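Local coordinates for quinoline 2-oxidoreductase large subunit (Pseudomonas putida, PDB 1T3Q), which carries the molybdenum-molybdopterin cytosine dinucleotide centre of a molybdenum hydroxylase that oxidises quinoline at carbon 2, at residues 143-151 against 357-365; 283-291 against 703-711. All coordinates share one frame; numbering follows the deposited sequence.

Interaction 1: residues 143-151 against 357-365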
loop_
_atom_site.group_PDB
_atom_site.type_symbol
_atom_site.label_atom_id
_atom_site.label_comp_id
_atom_site.label_asym_id
_atom_site.label_seq_id
_atom_site.Cartn_x
_atom_site.Cartn_y
_atom_site.Cartn_z
ATOM N N ALA B 143 29.121 -36.743 8.378
ATOM C CA ALA B 143 29.143 -35.351 7.960
ATOM C C ALA B 143 30.548 -34.772 7.941
ATOM O O ALA B 143 31.453 -35.287 8.601
ATOM C CB ALA B 143 28.258 -34.526 8.886
ATOM N N VAL B 144 30.723 -33.707 7.165
ATOM C CA VAL B 144 32.005 -33.020 7.078
ATOM C C VAL B 144 31.871 -31.897 8.097
ATOM O O VAL B 144 31.112 -30.950 7.900
ATOM C CB VAL B 144 32.240 -32.443 5.674
ATOM C CG1 VAL B 144 33.555 -31.674 5.642
ATOM C CG2 VAL B 144 32.259 -33.575 4.647
ATOM N N THR B 145 32.614 -32.018 9.190
ATOM C CA THR B 145 32.527 -31.064 10.288
ATOM C C THR B 145 33.529 -29.919 10.308
ATOM O O THR B 145 33.496 -29.087 11.214
ATOM C CB THR B 145 32.631 -31.810 11.620
ATOM O OG1 THR B 145 33.871 -32.527 11.659
ATOM C CG2 THR B 145 31.482 -32.806 11.759
ATOM N N GLY B 146 34.413 -29.866 9.319
ATOM C CA GLY B 146 35.394 -28.800 9.294
ATOM C C GLY B 146 36.335 -28.874 8.110
ATOM O O GLY B 146 36.304 -29.827 7.329
ATOM N N ILE B 147 37.183 -27.861 7.990
ATOM C CA ILE B 147 38.146 -27.772 6.904
ATOM C C ILE B 147 39.070 -28.983 6.821
ATOM O O ILE B 147 39.319 -29.503 5.737
ATOM C CB ILE B 147 38.992 -26.489 7.047
ATOM C CG1 ILE B 147 38.119 -25.268 6.743
ATOM C CG2 ILE B 147 40.197 -26.540 6.127
ATOM C CD1 ILE B 147 38.801 -23.942 7.011
ATOM N N GLU B 148 39.584 -29.421 7.965
ATOM C CA GLU B 148 40.487 -30.569 8.000
ATOM C C GLU B 148 39.816 -31.805 7.413
ATOM O O GLU B 148 40.360 -32.455 6.519
ATOM C CB GLU B 148 40.925 -30.852 9.437
ATOM N N ALA B 149 38.629 -32.118 7.920
ATOM C CA ALA B 149 37.871 -33.271 7.456
ATOM C C ALA B 149 37.479 -33.133 5.993
ATOM O O ALA B 149 37.509 -34.106 5.243
ATOM C CB ALA B 149 36.619 -33.454 8.315
ATOM N N ALA B 150 37.105 -31.926 5.581
ATOM C CA ALA B 150 36.703 -31.706 4.196
ATOM C C ALA B 150 37.863 -31.954 3.230
ATOM O O ALA B 150 37.670 -32.459 2.132
ATOM C CB ALA B 150 36.172 -30.285 4.024
ATOM N N LEU B 151 39.071 -31.605 3.654
ATOM C CA LEU B 151 40.253 -31.769 2.814
ATOM C C LEU B 151 40.923 -33.136 2.912
ATOM O O LEU B 151 41.530 -33.599 1.946
ATOM C CB LEU B 151 41.279 -30.689 3.164
ATOM C CG LEU B 151 41.576 -29.548 2.188
ATOM C CD1 LEU B 151 40.419 -29.296 1.251
ATOM C CD2 LEU B 151 41.904 -28.311 2.999
ATOM N N SER B 357 43.885 -19.755 -2.595
ATOM C CA SER B 357 42.589 -19.640 -1.953
ATOM C C SER B 357 41.839 -20.956 -2.141
ATOM O O SER B 357 41.683 -21.424 -3.266
ATOM C CB SER B 357 41.795 -18.502 -2.595
ATOM O OG SER B 357 40.481 -18.449 -2.072
ATOM N N ILE B 358 41.379 -21.545 -1.041
ATOM C CA ILE B 358 40.639 -22.804 -1.095
ATOM C C ILE B 358 39.311 -22.671 -0.350
ATOM O O ILE B 358 39.283 -22.254 0.811
ATOM C CB ILE B 358 41.430 -23.956 -0.428
ATOM C CG1 ILE B 358 42.831 -24.060 -1.037
ATOM C CG2 ILE B 358 40.680 -25.276 -0.609
ATOM C CD1 ILE B 358 43.753 -24.982 -0.265
ATOM N N ALA B 359 38.218 -23.026 -1.018
ATOM C CA ALA B 359 36.890 -22.978 -0.411
ATOM C C ALA B 359 36.390 -24.415 -0.363
ATOM O O ALA B 359 36.310 -25.078 -1.396
ATOM C CB ALA B 359 35.947 -22.123 -1.258
ATOM N N VAL B 360 36.070 -24.906 0.829
ATOM C CA VAL B 360 35.586 -26.275 0.958
ATOM C C VAL B 360 34.184 -26.355 1.527
ATOM O O VAL B 360 33.795 -25.565 2.395
ATOM C CB VAL B 360 36.511 -27.132 1.849
ATOM C CG1 VAL B 360 37.891 -27.215 1.225
ATOM C CG2 VAL B 360 36.589 -26.540 3.260
ATOM N N ALA B 361 33.425 -27.321 1.024
ATOM C CA ALA B 361 32.067 -27.535 1.486
ATOM C C ALA B 361 32.098 -28.328 2.784
ATOM O O ALA B 361 32.895 -29.257 2.942
ATOM C CB ALA B 361 31.269 -28.284 0.426
ATOM N N THR B 362 31.236 -27.943 3.719
ATOM C CA THR B 362 31.128 -28.615 5.004
ATOM C C THR B 362 29.636 -28.715 5.284
ATOM O O THR B 362 28.840 -28.005 4.669
ATOM C CB THR B 362 31.793 -27.801 6.135
ATOM O OG1 THR B 362 31.177 -26.512 6.216
ATOM C CG2 THR B 362 33.283 -27.625 5.873
ATOM N N ASN B 363 29.244 -29.595 6.194
ATOM C CA ASN B 363 27.831 -29.731 6.501
ATOM C C ASN B 363 27.404 -28.721 7.566
ATOM O O ASN B 363 27.112 -29.070 8.707
ATOM C CB ASN B 363 27.522 -31.167 6.925
ATOM C CG ASN B 363 27.616 -32.138 5.756
ATOM O OD1 ASN B 363 28.501 -32.990 5.708
ATOM N ND2 ASN B 363 26.710 -31.994 4.797
ATOM N N LYS B 364 27.387 -27.457 7.154
ATOM C CA LYS B 364 27.007 -26.337 8.009
ATOM C C LYS B 364 26.221 -25.396 7.117
ATOM O O LYS B 364 26.171 -25.592 5.902
ATOM C CB LYS B 364 28.256 -25.626 8.524
ATOM C CG LYS B 364 29.197 -26.524 9.301
ATOM C CD LYS B 364 30.491 -25.806 9.652
ATOM C CE LYS B 364 31.449 -26.754 10.362
ATOM N NZ LYS B 364 32.710 -26.096 10.769
ATOM N N CYS B 365 25.595 -24.374 7.686
ATOM C CA CYS B 365 24.857 -23.479 6.820
ATOM C C CYS B 365 25.893 -22.778 5.942
ATOM O O CYS B 365 27.057 -22.621 6.328
ATOM C CB CYS B 365 24.048 -22.465 7.628
ATOM S SG CYS B 365 25.024 -21.144 8.288
#
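Asn363 and Val144 hold each other through paired hydrogen bonds. Val144 N gives its hydrogen almost straight (172°) to Asn363 OD1 at 2.8 Å, meeting a lone pair in the carbonyl plane, while Asn363 N returns a bond of 2.9 Å to Val144 O. Asparagine suits this place because its short side chain, with CG beside the backbone N (chi1 -71°), sets OD1 close to Asn363's own N-H, so that acceptor and donor face the N and O of Val144. Lys364 extends to a weaker bond, NZ to Thr145 O at 3.1 Å.

After Gly146, the N-cap residue, helix 147-151 crosses strand 357-360 at 89°, lying over the end of strand 352-360, which pairs with 312-322 and 165-170 in a mixed sheet. Val360 CG2 packs against Ala150 CB (3.8 Å) and Ile147 CG1 (4.0 Å); the small alanine lets the helix settle close. Leu151 CD1 presses on Val360 CG1 at 3.3 Å, tight for two methyls, and its unstaggered torsions suggest strain. Ala361 O and Gly146 N are buried without a hydrogen-bond partner.

Farther out, Asn363 ND2 donates to Ala157 O and Arg110 O, fixing the amide's rotation, and Asp322 forms a salt bridge with Lys364 NZ and a hydrogen bond with Thr362 OG1. The inverse gamma turn centred on Asn363 is thus tied by polar bonds and the helix by hydrocarbon; Asp322 probably favours a charged Lys364.

Interaction 2: residues 283-291 against 703-711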
loop_
_atom_site.group_PDB
_atom_site.type_symbol
_atom_site.label_atom_id
_atom_site.label_comp_id
_atom_site.label_asym_id
_atom_site.label_seq_id
_atom_site.Cartn_x
_atom_site.Cartn_y
_atom_site.Cartn_z
ATOM N N GLU B 283 11.238 -14.692 10.717
ATOM C CA GLU B 283 11.996 -15.676 11.480
ATOM C C GLU B 283 12.353 -15.207 12.880
ATOM O O GLU B 283 12.427 -14.001 13.141
ATOM C CB GLU B 283 13.275 -16.049 10.731
ATOM C CG GLU B 283 14.451 -15.125 10.999
ATOM C CD GLU B 283 15.663 -15.457 10.154
ATOM O OE1 GLU B 283 15.816 -16.635 9.756
ATOM O OE2 GLU B 283 16.476 -14.542 9.902
ATOM N N ASP B 284 12.562 -16.161 13.784
ATOM C CA ASP B 284 12.945 -15.819 15.150
ATOM C C ASP B 284 14.467 -15.827 15.261
ATOM O O ASP B 284 15.161 -16.183 14.308
ATOM C CB ASP B 284 12.295 -16.773 16.162
ATOM C CG ASP B 284 12.701 -18.228 15.971
ATOM O OD1 ASP B 284 11.831 -19.100 16.176
ATOM O OD2 ASP B 284 13.872 -18.507 15.642
ATOM N N ARG B 285 14.993 -15.434 16.416
ATOM C CA ARG B 285 16.436 -15.365 16.602
ATOM C C ARG B 285 17.180 -16.684 16.372
ATOM O O ARG B 285 18.281 -16.689 15.826
ATOM C CB ARG B 285 16.758 -14.819 17.996
ATOM C CG ARG B 285 18.248 -14.610 18.255
ATOM C CD ARG B 285 18.896 -13.694 17.217
ATOM N NE ARG B 285 18.225 -12.399 17.110
ATOM C CZ ARG B 285 18.576 -11.445 16.251
ATOM N NH1 ARG B 285 19.595 -11.642 15.417
ATOM N NH2 ARG B 285 17.916 -10.293 16.226
ATOM N N GLN B 286 16.585 -17.798 16.783
ATOM C CA GLN B 286 17.226 -19.096 16.594
ATOM C C GLN B 286 17.367 -19.430 15.115
ATOM O O GLN B 286 18.399 -19.947 14.687
ATOM C CB GLN B 286 16.432 -20.191 17.312
ATOM C CG GLN B 286 16.629 -20.162 18.815
ATOM C CD GLN B 286 16.261 -18.817 19.413
ATOM O OE1 GLN B 286 15.098 -18.425 19.387
ATOM N NE2 GLN B 286 17.253 -18.097 19.941
ATOM N N GLU B 287 16.333 -19.128 14.337
ATOM C CA GLU B 287 16.372 -19.397 12.904
ATOM C C GLU B 287 17.427 -18.529 12.225
ATOM O O GLU B 287 18.029 -18.939 11.226
ATOM C CB GLU B 287 15.003 -19.135 12.280
ATOM C CG GLU B 287 13.883 -19.952 12.903
ATOM C CD GLU B 287 12.550 -19.660 12.267
ATOM O OE1 GLU B 287 12.109 -20.466 11.420
ATOM O OE2 GLU B 287 11.942 -18.619 12.604
ATOM N N ASN B 288 17.663 -17.330 12.758
ATOM C CA ASN B 288 18.677 -16.464 12.158
ATOM C C ASN B 288 20.050 -17.108 12.339
ATOM O O ASN B 288 20.901 -17.029 11.454
ATOM C CB ASN B 288 18.670 -15.072 12.788
ATOM C CG ASN B 288 19.438 -14.061 11.957
ATOM O OD1 ASN B 288 18.934 -13.550 10.943
ATOM N ND2 ASN B 288 20.662 -13.779 12.364
ATOM N N PHE B 289 20.273 -17.746 13.481
ATOM C CA PHE B 289 21.547 -18.417 13.714
ATOM C C PHE B 289 21.614 -19.728 12.927
ATOM O O PHE B 289 22.648 -20.067 12.367
ATOM C CB PHE B 289 21.752 -18.714 15.203
ATOM C CG PHE B 289 22.199 -17.519 16.005
ATOM C CD1 PHE B 289 21.401 -17.013 17.023
ATOM C CD2 PHE B 289 23.408 -16.891 15.722
ATOM C CE1 PHE B 289 21.799 -15.890 17.750
ATOM C CE2 PHE B 289 23.819 -15.767 16.442
ATOM C CZ PHE B 289 23.012 -15.264 17.457
ATOM N N LEU B 290 20.496 -20.443 12.873
ATOM C CA LEU B 290 20.426 -21.729 12.178
ATOM C C LEU B 290 20.400 -21.717 10.656
ATOM O O LEU B 290 21.146 -22.462 10.013
ATOM C CB LEU B 290 19.194 -22.509 12.647
ATOM C CG LEU B 290 19.229 -23.221 13.996
ATOM C CD1 LEU B 290 17.813 -23.621 14.391
ATOM C CD2 LEU B 290 20.139 -24.438 13.911
ATOM N N GLY B 291 19.533 -20.888 10.081
ATOM C CA GLY B 291 19.379 -20.880 8.638
ATOM C C GLY B 291 19.695 -19.672 7.784
ATOM O O GLY B 291 19.264 -19.625 6.634
ATOM N N LEU B 703 24.753 -27.220 15.912
ATOM C CA LEU B 703 24.976 -25.796 16.129
ATOM C C LEU B 703 24.706 -25.569 17.616
ATOM O O LEU B 703 23.557 -25.620 18.059
ATOM C CB LEU B 703 23.992 -24.976 15.292
ATOM C CG LEU B 703 24.421 -23.608 14.756
ATOM C CD1 LEU B 703 23.167 -22.814 14.425
ATOM C CD2 LEU B 703 25.267 -22.858 15.763
ATOM N N VAL B 704 25.761 -25.327 18.386
ATOM C CA VAL B 704 25.603 -25.132 19.821
ATOM C C VAL B 704 25.295 -23.693 20.230
ATOM O O VAL B 704 24.958 -23.435 21.384
ATOM C CB VAL B 704 26.854 -25.619 20.585
ATOM C CG1 VAL B 704 27.158 -27.058 20.198
ATOM C CG2 VAL B 704 28.042 -24.738 20.273
ATOM N N THR B 705 25.403 -22.762 19.291
ATOM C CA THR B 705 25.112 -21.359 19.584
ATOM C C THR B 705 23.907 -20.902 18.764
ATOM O O THR B 705 24.028 -20.621 17.568
ATOM C CB THR B 705 26.323 -20.450 19.255
ATOM O OG1 THR B 705 26.713 -20.649 17.893
ATOM C CG2 THR B 705 27.505 -20.776 20.161
ATOM N N THR B 706 22.741 -20.834 19.402
ATOM C CA THR B 706 21.531 -20.411 18.705
ATOM C C THR B 706 20.761 -19.337 19.468
ATOM O O THR B 706 19.648 -18.987 19.086
ATOM C CB THR B 706 20.565 -21.602 18.443
ATOM O OG1 THR B 706 20.246 -22.242 19.685
ATOM C CG2 THR B 706 21.204 -22.625 17.503
ATOM N N THR B 707 21.351 -18.813 20.538
ATOM C CA THR B 707 20.686 -17.773 21.328
ATOM C C THR B 707 21.643 -16.640 21.687
ATOM O O THR B 707 22.857 -16.794 21.619
ATOM C CB THR B 707 20.118 -18.338 22.647
ATOM O OG1 THR B 707 21.199 -18.631 23.539
ATOM C CG2 THR B 707 19.332 -19.617 22.387
ATOM N N LEU B 708 21.082 -15.501 22.077
ATOM C CA LEU B 708 21.876 -14.342 22.458
ATOM C C LEU B 708 22.550 -14.575 23.809
ATOM O O LEU B 708 23.329 -13.745 24.282
ATOM C CB LEU B 708 20.988 -13.100 22.503
ATOM C CG LEU B 708 21.151 -12.051 21.397
ATOM C CD1 LEU B 708 21.535 -12.677 20.073
ATOM C CD2 LEU B 708 19.862 -11.272 21.277
ATOM N N MET B 709 22.234 -15.708 24.431
ATOM C CA MET B 709 22.847 -16.074 25.699
ATOM C C MET B 709 24.194 -16.737 25.415
ATOM O O MET B 709 25.131 -16.625 26.204
ATOM C CB MET B 709 21.948 -17.041 26.469
ATOM C CG MET B 709 20.742 -16.378 27.095
ATOM S SD MET B 709 21.203 -15.391 28.527
ATOM C CE MET B 709 20.424 -16.331 29.805
ATOM N N ASP B 710 24.290 -17.433 24.286
ATOM C CA ASP B 710 25.542 -18.089 23.932
ATOM C C ASP B 710 26.331 -17.330 22.879
ATOM O O ASP B 710 27.527 -17.562 22.717
ATOM C CB ASP B 710 25.290 -19.524 23.465
ATOM C CG ASP B 710 24.866 -20.434 24.603
ATOM O OD1 ASP B 710 25.469 -20.346 25.696
ATOM O OD2 ASP B 710 23.938 -21.242 24.405
ATOM N N TYR B 711 25.658 -16.440 22.155
ATOM C CA TYR B 711 26.319 -15.627 21.141
ATOM C C TYR B 711 26.354 -14.216 21.708
ATOM O O TYR B 711 25.338 -13.520 21.747
ATOM C CB TYR B 711 25.542 -15.626 19.823
ATOM C CG TYR B 711 26.336 -15.009 18.694
ATOM C CD1 TYR B 711 27.350 -15.730 18.060
ATOM C CD2 TYR B 711 26.117 -13.686 18.297
ATOM C CE1 TYR B 711 28.133 -15.144 17.056
ATOM C CE2 TYR B 711 26.896 -13.092 17.295
ATOM C CZ TYR B 711 27.900 -13.828 16.682
ATOM O OH TYR B 711 28.688 -13.244 15.714
HETATM O O HOH W 1 17.877 -15.414 21.812
#
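The Phe289 ring brings CE2 over one face of the Tyr711 ring, 3.4 Å above its plane and offset toward the rim, with the two planes inclined at 55°. At the edge of the Phe289 ring, nearly in its plane, lies Leu708 CD1, 4.0 Å from CZ. A large flat side chain suits this position, since from the helix it reaches both partners; an alanine here would probably open a gap between the helix and the loop and take from Tyr711 the ring carbons that lie over one of its faces.

One turn before Leu290, Gln286 bends at chi2 (57°) to direct NE2 to Thr706 O, a 2.7 Å hydrogen bond whose donor is tilted from the carbonyl plane. A water links Leu708 N to the same NE2, the latter bond being weak. Leu290 CD2 meets Leu703 CD1 closely at 3.5 Å.

Tyr711 OH is hydrogen-bonded to Ser197 N, and Arg285 NH2 to Gly47 O of the small subunit. A capping box of Asp284 and Glu287 starts helix 285-291, which follows strand 279-282 of a mixed sheet, between strands 43-49 and 205-211; the loop packed on it runs between helix 672-692 and strand 722-726.

Overall arrangement
The segments alternate along the chain, 143-151, 283-291, 357-365 and 703-711, so the two contacts cross in sequence order. Their centres lie 21 Å apart, yet they meet where Cys365 CB rests 3.8 Å from Leu290 O. Residues 283-291 and 357-365 both belong to the first molybdopterin cofactor-binding domain, which interaction 1 joins to helix 147-152 and interaction 2 to the second such domain. Nearby, Tyr697 OH bonds Cys365 N while Ile696 N bonds Thr705 OG1. Interaction 1 touches no other subunit; interaction 2 meets the medium and small subunits, with the side chain of Leu708 about 8 Å from FAD and that of Arg285 about 9 Å from an Fe2S2 cluster, consistent with a place beside the electron-transfer cofactors.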